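Local coordinates for protein phosphatase YwpJ (Bacillus subtilis, PDB 1NRW) that removes phosphate in vitro from phosphorylated five- and six-carbon sugars and nucleoside monophosphates, and less readily from flavin mononucleotide, with magnesium as cofactor, at residues I65-N68 and G69-I72; P134-L138 and S139-Q143; K222-A225 and K226-I230; G258-R261 and E262-S266. One frame throughout, in Å; residues are numbered along the deposited sequence.

Contact 1. Residues I65-N68 and G69-I72; sequences ISAN and GAVI
The carbonyl oxygen of Ser66 is gripped by two backbone N-H groups that come from opposite faces of its plane: Val71 N lies 3.1 Å from Ser66 O, and Gly69 N also stands 3.1 Å from Ser66 O, well above the plane. Ala70 N adds a weak third bond to this oxygen. In return Ser66 N gives a straighter bond to Val71 O at 2.8 Å, which makes Ser66 and Val71 an antiparallel hydrogen-bonded pair. Because Ala70 as well as Val71 faces Ser66, the pairing carries a classic beta bulge. The turn itself is closed by Ala70 N, which donates to Ala67 O.

Residue types follow the space available. Gly69 has a positive phi of 94°, and a CB there would run into the carbonyl oxygen of Asn68. Ile65 CG2 lies 3.5 Å from Gly69 CA. On the same face of the sheet Ile65 CG1 meets Ile72 CG1, the two residues forming a non-hydrogen-bonded pair. On the other face Ser66 OG sits between its own backbone N and carbonyl carbon (chi1 58°), which sets it 3.4 Å from Val71 CB. In the turn, the small Ala67 and Ala70 touch through their methyl groups, CB to CB at 3.9 Å. Asn68 points away from the hairpin; its ND2 bonds Ser211 OG, and its side chain also touches Lys217, a phosphate-binding residue. The whole is a tight, bulged beta hairpin joining strands 63-66 and 71-73 of the Rossmann-like HAD core sheet, with its turn beside the phosphate site.

Contact 2. Residues P134-L138 and S139-Q143; sequences PEADL and SVLKQ
Asp137 reaches forward into the first turn of helix 138-150, and its side chain can be followed atom by atom. CB rests against a methyl of Val140, with Asp137 CB 3.9 Å from Val140 CG2. With CG anti to the backbone N (chi1 -178°), the carboxylate lies over the start of the helix, and OD1 does the gripping. Ser139 N meets Asp137 OD1 at 2.7 Å, nearly in line with the C-O bond, and Val140 N adds a weak bond to the same oxygen. Ser139 OG is modelled only 2.4 Å from Asp137 OD1, too short to be trusted in detail. Asp137 OD2 lies farther off, 3.9 Å from Ser139 OG, and takes no bond across the contact. A short acidic chain suits this place, since its negative charge probably also interacts favourably with the positive end of the helix dipole.

The backbone takes over with Leu141 N bonded to Asp137 O at 3.1 Å and Lys142 N to Leu138 O at 2.9 Å. Leu141 points toward the loop, and its CD2 lies 3.5 Å from Ala136 CB, a small methyl that leaves room for the branched tip. Leu141 also touches Phe129 and Arg130 of helix 118-132. Replacing it with an alanine would probably leave the Ala136 methyl without its apolar partner and open a gap between the two helices. This is an aspartate N-cap with a hydrophobic staple, here at the link between two helices of the cap domain.

Contact 3. Residues K222-A225 and K226-I230; sequences KRLA and KQLNI
Leu224 and Leu228, one helical turn apart, meet at a slant through their branched ends, Leu224 CG lying 4.0 Å from Leu228 CD1. Leu228 has its CG anti to the carbonyl carbon (chi1 -60°), which lays the branch back along the helix and puts Leu228 CG 3.3 Å from Leu224 O. Both also touch Trp63 of the neighbouring sheet, a setting that suits large apolar chains. With an alanine in place of Leu228, the end of Leu224 would probably lose its neighbour, and a gap would open beside Trp63.

At the C-terminal end of helix 217-227 the chain closes in a Schellman motif. Asn229, a residue that tolerates positive phi, adopts 60°, and Asn229 N bonds Lys226 O at 3.1 Å. Ile230 N reaches back to Ala225 O at 2.9 Å, almost straight. The small Ala225 lets the chain fold close, its CB 3.4 Å from Ile230 O.

Arg223 and Gln227 instead run alongside each other in the same direction, with guanidinium and amide planes 68° apart. Gln227 NE2 sits 3.8 Å from Arg223 CG and makes a weak bond to Arg223 O, while the arginine tip goes on to a weak bond from NH2 to Lys214 O.

Contact 4. Residues G258-R261 and E262-S266; sequences GNAR and EDIKS
Arg261 occupies the N-cap position of helix 262-267, and the loop and first turn around it divide into a packed inner side and a charged outer one that faces solvent. Inside, Ala260 CB is wedged between two helix residues, lying 4.0 Å from Ile264 CG2 and 4.0 Å from Lys265 CG. An alanine fits because its methyl fills this corner without pushing the helix off, and the same residue touches Asp240, a ligand of the bound calcium. Ile264 carries the apolar layer further, onto Ala256 of strand 253-256 and Leu248 of helix 245-250. The turn is fastened by Lys265 N, whose nearly straight bond to Arg261 O runs at 3.1 Å; Ile264 N adds only a weak one to that oxygen.

Outside, where Arg261 is exposed, polar chains do the work. Arg261 folds over, bent at chi3 (49°), and takes the carboxylate of Asp263 side-on with two nitrogens: NE lies 3.2 Å from Asp263 OD1, and NH2 lies 2.6 Å from Asp263 OD2. Each oxygen offers its syn lone pair, yet the fit is not flat, the guanidinium and carboxylate planes being 40° apart. Asp263 suits its place in the first turn, where its negative charge probably interacts well with the positive N-terminal end of the helix. Lys265 stretches the other way, its extended aliphatic stem passing Ala260 to carry the amino group back to the start of the loop. There Lys265 NZ donates to Gly258 O at 2.8 Å, tilted 32° from the carbonyl plane.

Overall arrangement
All four contacts are local and lie in series along the chain, so none nests within or crosses another. Contact 1 comes first, closing the turn between strands 63-66 and 71-73 of the core sheet. Contact 2 then opens helix 138-150, after the loop that follows helix 118-132; its centre is about 38 Å from that of contact 3, on the other side of the molecule's centre. Contact 3 ends helix 217-227, which packs on the sheet and touches contact 1 where Arg223 meets Ile72. Contact 4 links strand 253-256 to helix 262-267 near the calcium site, and its nearest atoms come within about 5 Å of contact 2.

Contact 1. Residues I65-N68 and G69-I72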
# COMPACT_ATOMS: atom_id res chain seq x y z
N ILE A 65 1.38 -7.82 3.58
CA ILE A 65 0.54 -7.87 2.40
C ILE A 65 1.07 -6.70 1.57
O ILE A 65 1.08 -5.56 2.04
CB ILE A 65 -0.94 -7.65 2.75
CG1 ILE A 65 -1.47 -8.87 3.51
CG2 ILE A 65 -1.75 -7.39 1.48
CD1 ILE A 65 -2.89 -8.72 4.02
N SER A 66 1.56 -6.99 0.37
CA SER A 66 2.12 -5.94 -0.47
C SER A 66 1.48 -5.91 -1.85
O SER A 66 0.66 -6.75 -2.19
CB SER A 66 3.64 -6.12 -0.59
OG SER A 66 3.98 -7.39 -1.11
N ALA A 67 1.86 -4.91 -2.65
CA ALA A 67 1.33 -4.77 -4.00
C ALA A 67 -0.20 -4.76 -4.02
O ALA A 67 -0.83 -5.38 -4.87
CB ALA A 67 1.87 -5.88 -4.89
N ASN A 68 -0.78 -4.04 -3.06
CA ASN A 68 -2.22 -3.89 -2.96
C ASN A 68 -2.97 -5.20 -2.75
O ASN A 68 -4.10 -5.35 -3.21
CB ASN A 68 -2.75 -3.19 -4.22
CG ASN A 68 -4.18 -2.71 -4.07
OD1 ASN A 68 -4.53 -2.09 -3.06
ND2 ASN A 68 -5.02 -2.98 -5.07
N GLY A 69 -2.36 -6.14 -2.05
CA GLY A 69 -3.03 -7.40 -1.79
C GLY A 69 -2.71 -8.49 -2.79
O GLY A 69 -3.30 -9.57 -2.75
N ALA A 70 -1.79 -8.20 -3.71
CA ALA A 70 -1.40 -9.19 -4.71
C ALA A 70 -0.36 -10.15 -4.14
O ALA A 70 -0.21 -11.27 -4.64
CB ALA A 70 -0.83 -8.49 -5.95
N VAL A 71 0.34 -9.72 -3.10
CA VAL A 71 1.40 -10.54 -2.51
C VAL A 71 1.31 -10.65 -0.99
O VAL A 71 1.02 -9.68 -0.29
CB VAL A 71 2.79 -9.97 -2.89
CG1 VAL A 71 3.89 -10.84 -2.31
CG2 VAL A 71 2.92 -9.88 -4.40
N ILE A 72 1.57 -11.85 -0.47
CA ILE A 72 1.55 -12.09 0.97
C ILE A 72 2.79 -12.87 1.41
O ILE A 72 3.13 -13.89 0.81
CB ILE A 72 0.31 -12.92 1.40
CG1 ILE A 72 -0.98 -12.25 0.94
CG2 ILE A 72 0.33 -13.11 2.91
CD1 ILE A 72 -2.24 -13.00 1.34

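Contact 2. Residues P134-L138 and S139-Q143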
# COMPACT_ATOMS: atom_id res chain seq x y z
N PRO A 134 -1.96 16.30 4.80
CA PRO A 134 -2.12 17.60 4.15
C PRO A 134 -1.73 18.77 5.04
O PRO A 134 -1.40 19.85 4.54
CB PRO A 134 -3.61 17.64 3.80
CG PRO A 134 -3.99 16.20 3.69
CD PRO A 134 -3.24 15.57 4.84
N GLU A 135 -1.77 18.56 6.34
CA GLU A 135 -1.46 19.60 7.32
C GLU A 135 0.03 19.75 7.64
O GLU A 135 0.43 20.69 8.32
CB GLU A 135 -2.21 19.32 8.63
CG GLU A 135 -1.58 18.24 9.51
CD GLU A 135 -1.62 16.84 8.91
OE1 GLU A 135 -0.97 15.93 9.46
OE2 GLU A 135 -2.31 16.63 7.89
N ALA A 136 0.84 18.82 7.14
CA ALA A 136 2.27 18.84 7.42
C ALA A 136 3.07 19.89 6.66
O ALA A 136 2.72 20.27 5.55
CB ALA A 136 2.85 17.46 7.18
N ASP A 137 4.16 20.34 7.28
CA ASP A 137 5.04 21.33 6.67
C ASP A 137 5.67 20.71 5.43
O ASP A 137 6.25 19.62 5.49
CB ASP A 137 6.13 21.73 7.68
CG ASP A 137 7.06 22.79 7.14
OD1 ASP A 137 7.73 22.53 6.12
OD2 ASP A 137 7.11 23.89 7.73
N LEU A 138 5.55 21.39 4.29
CA LEU A 138 6.08 20.90 3.03
C LEU A 138 7.57 20.54 3.06
O LEU A 138 7.99 19.59 2.40
CB LEU A 138 5.81 21.92 1.92
CG LEU A 138 6.21 21.62 0.46
CD1 LEU A 138 7.72 21.78 0.28
CD2 LEU A 138 5.76 20.22 0.08
N SER A 139 8.35 21.30 3.82
CA SER A 139 9.79 21.04 3.91
C SER A 139 10.07 19.74 4.66
O SER A 139 10.98 18.99 4.29
CB SER A 139 10.51 22.20 4.60
OG SER A 139 10.16 22.28 5.97
N VAL A 140 9.30 19.47 5.71
CA VAL A 140 9.49 18.25 6.47
C VAL A 140 9.13 17.06 5.58
O VAL A 140 9.85 16.06 5.55
CB VAL A 140 8.60 18.23 7.74
CG1 VAL A 140 8.70 16.88 8.44
CG2 VAL A 140 9.02 19.34 8.69
N LEU A 141 8.04 17.19 4.84
CA LEU A 141 7.60 16.12 3.94
C LEU A 141 8.59 15.86 2.81
O LEU A 141 8.85 14.71 2.45
CB LEU A 141 6.23 16.46 3.34
CG LEU A 141 5.04 16.62 4.30
CD1 LEU A 141 3.77 16.79 3.49
CD2 LEU A 141 4.93 15.39 5.20
N LYS A 142 9.13 16.92 2.23
CA LYS A 142 10.08 16.76 1.13
C LYS A 142 11.36 16.08 1.60
O LYS A 142 11.86 15.16 0.94
CB LYS A 142 10.42 18.12 0.51
CG LYS A 142 11.48 18.06 -0.59
CD LYS A 142 11.55 19.39 -1.35
CE LYS A 142 12.71 19.42 -2.34
NZ LYS A 142 14.03 19.35 -1.66
N GLN A 143 11.89 16.51 2.74
CA GLN A 143 13.11 15.92 3.27
C GLN A 143 12.92 14.43 3.50
O GLN A 143 13.79 13.63 3.18
CB GLN A 143 13.52 16.59 4.59
CG GLN A 143 14.75 15.95 5.23
CD GLN A 143 15.11 16.56 6.57
OE1 GLN A 143 15.41 17.75 6.66
NE2 GLN A 143 15.10 15.74 7.61

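Contact 3. Residues K222-A225 and K226-I230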
# COMPACT_ATOMS: atom_id res chain seq x y z
N LYS A 222 -8.76 -11.45 3.96
CA LYS A 222 -9.66 -12.59 4.08
C LYS A 222 -8.92 -13.90 3.81
O LYS A 222 -9.12 -14.90 4.50
CB LYS A 222 -10.83 -12.47 3.10
CG LYS A 222 -11.78 -11.32 3.40
CD LYS A 222 -12.94 -11.35 2.41
CE LYS A 222 -13.89 -10.19 2.61
NZ LYS A 222 -14.98 -10.24 1.58
N ARG A 223 -8.05 -13.87 2.81
CA ARG A 223 -7.26 -15.03 2.42
C ARG A 223 -6.39 -15.50 3.59
O ARG A 223 -6.31 -16.69 3.88
CB ARG A 223 -6.39 -14.66 1.22
CG ARG A 223 -5.74 -15.81 0.49
CD ARG A 223 -4.82 -15.29 -0.60
NE ARG A 223 -5.52 -14.45 -1.57
CZ ARG A 223 -6.38 -14.91 -2.48
NH1 ARG A 223 -6.64 -16.20 -2.55
NH2 ARG A 223 -6.96 -14.07 -3.33
N LEU A 224 -5.75 -14.55 4.26
CA LEU A 224 -4.87 -14.86 5.38
C LEU A 224 -5.65 -15.33 6.60
O LEU A 224 -5.28 -16.32 7.23
CB LEU A 224 -4.04 -13.63 5.75
CG LEU A 224 -2.95 -13.83 6.80
CD1 LEU A 224 -2.01 -14.95 6.36
CD2 LEU A 224 -2.19 -12.53 6.98
N ALA A 225 -6.72 -14.62 6.93
CA ALA A 225 -7.53 -14.99 8.08
C ALA A 225 -8.02 -16.42 7.94
O ALA A 225 -7.97 -17.22 8.88
CB ALA A 225 -8.72 -14.04 8.21
N LYS A 226 -8.49 -16.76 6.74
CA LYS A 226 -9.00 -18.10 6.48
C LYS A 226 -7.93 -19.16 6.72
O LYS A 226 -8.19 -20.18 7.37
CB LYS A 226 -9.53 -18.20 5.05
CG LYS A 226 -10.09 -19.56 4.68
CD LYS A 226 -10.66 -19.58 3.27
CE LYS A 226 -11.17 -20.96 2.91
NZ LYS A 226 -11.73 -21.00 1.53
N GLN A 227 -6.73 -18.92 6.22
CA GLN A 227 -5.63 -19.87 6.39
C GLN A 227 -5.21 -20.04 7.83
O GLN A 227 -4.79 -21.13 8.24
CB GLN A 227 -4.42 -19.44 5.57
CG GLN A 227 -4.60 -19.61 4.10
CD GLN A 227 -3.38 -19.16 3.33
OE1 GLN A 227 -2.30 -19.76 3.44
NE2 GLN A 227 -3.53 -18.10 2.55
N LEU A 228 -5.30 -18.97 8.61
CA LEU A 228 -4.91 -19.01 10.01
C LEU A 228 -6.07 -19.47 10.89
O LEU A 228 -5.94 -19.52 12.11
CB LEU A 228 -4.42 -17.64 10.47
CG LEU A 228 -3.22 -17.06 9.73
CD1 LEU A 228 -2.83 -15.73 10.36
CD2 LEU A 228 -2.06 -18.05 9.78
N ASN A 229 -7.19 -19.80 10.27
CA ASN A 229 -8.38 -20.25 11.00
C ASN A 229 -8.87 -19.20 11.98
O ASN A 229 -9.27 -19.50 13.10
CB ASN A 229 -8.07 -21.55 11.75
CG ASN A 229 -7.73 -22.69 10.81
OD1 ASN A 229 -8.50 -23.01 9.90
ND2 ASN A 229 -6.57 -23.31 11.02
N ILE A 230 -8.84 -17.94 11.54
CA ILE A 230 -9.29 -16.83 12.36
C ILE A 230 -10.54 -16.20 11.75
O ILE A 230 -10.51 -15.74 10.62
CB ILE A 230 -8.19 -15.74 12.47
CG1 ILE A 230 -6.94 -16.33 13.13
CG2 ILE A 230 -8.72 -14.56 13.28
CD1 ILE A 230 -5.76 -15.38 13.18

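Contact 4. Residues G258-R261 and E262-S266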
# COMPACT_ATOMS: atom_id res chain seq x y z
N GLY A 258 -6.79 9.24 12.37
CA GLY A 258 -7.27 10.60 12.58
C GLY A 258 -7.08 11.48 11.35
O GLY A 258 -7.86 12.41 11.12
N ASN A 259 -6.06 11.16 10.55
CA ASN A 259 -5.74 11.90 9.33
C ASN A 259 -6.35 11.24 8.09
O ASN A 259 -5.99 11.59 6.97
CB ASN A 259 -4.22 11.98 9.16
CG ASN A 259 -3.55 10.61 9.24
OD1 ASN A 259 -3.61 9.95 10.28
ND2 ASN A 259 -2.91 10.19 8.16
N ALA A 260 -7.26 10.30 8.30
CA ALA A 260 -7.87 9.58 7.20
C ALA A 260 -8.78 10.43 6.32
O ALA A 260 -9.25 11.50 6.73
CB ALA A 260 -8.67 8.38 7.73
N ARG A 261 -8.99 9.95 5.10
CA ARG A 261 -9.86 10.61 4.13
C ARG A 261 -11.26 10.54 4.73
O ARG A 261 -11.56 9.64 5.51
CB ARG A 261 -9.86 9.85 2.81
CG ARG A 261 -8.57 9.93 2.01
CD ARG A 261 -8.54 8.83 0.96
NE ARG A 261 -9.77 8.76 0.16
CZ ARG A 261 -10.06 9.57 -0.85
NH1 ARG A 261 -9.21 10.52 -1.22
NH2 ARG A 261 -11.20 9.41 -1.52
N GLU A 262 -12.12 11.48 4.36
CA GLU A 262 -13.48 11.50 4.88
C GLU A 262 -14.27 10.23 4.58
O GLU A 262 -15.04 9.78 5.42
CB GLU A 262 -14.23 12.72 4.36
CG GLU A 262 -13.70 14.03 4.91
CD GLU A 262 -13.57 14.01 6.42
OE1 GLU A 262 -14.58 13.75 7.10
OE2 GLU A 262 -12.46 14.26 6.93
N ASP A 263 -14.10 9.66 3.39
CA ASP A 263 -14.84 8.44 3.07
C ASP A 263 -14.38 7.25 3.91
O ASP A 263 -15.17 6.35 4.20
CB ASP A 263 -14.76 8.10 1.58
CG ASP A 263 -13.34 8.16 1.03
OD1 ASP A 263 -12.40 7.80 1.77
OD2 ASP A 263 -13.19 8.55 -0.14
N ILE A 264 -13.11 7.24 4.30
CA ILE A 264 -12.61 6.16 5.14
C ILE A 264 -13.17 6.33 6.55
O ILE A 264 -13.59 5.36 7.18
CB ILE A 264 -11.06 6.14 5.19
CG1 ILE A 264 -10.51 5.70 3.83
CG2 ILE A 264 -10.57 5.19 6.28
CD1 ILE A 264 -10.89 4.28 3.43
N LYS A 265 -13.19 7.56 7.05
CA LYS A 265 -13.74 7.79 8.39
C LYS A 265 -15.22 7.41 8.40
O LYS A 265 -15.72 6.85 9.37
CB LYS A 265 -13.59 9.26 8.79
CG LYS A 265 -12.16 9.67 9.14
CD LYS A 265 -12.13 11.02 9.84
CE LYS A 265 -10.72 11.38 10.28
NZ LYS A 265 -10.69 12.58 11.19
N SER A 266 -15.91 7.71 7.30
CA SER A 266 -17.34 7.42 7.19
C SER A 266 -17.72 5.95 7.37
O SER A 266 -18.69 5.64 8.05
CB SER A 266 -17.85 7.91 5.83
OG SER A 266 -19.22 7.59 5.66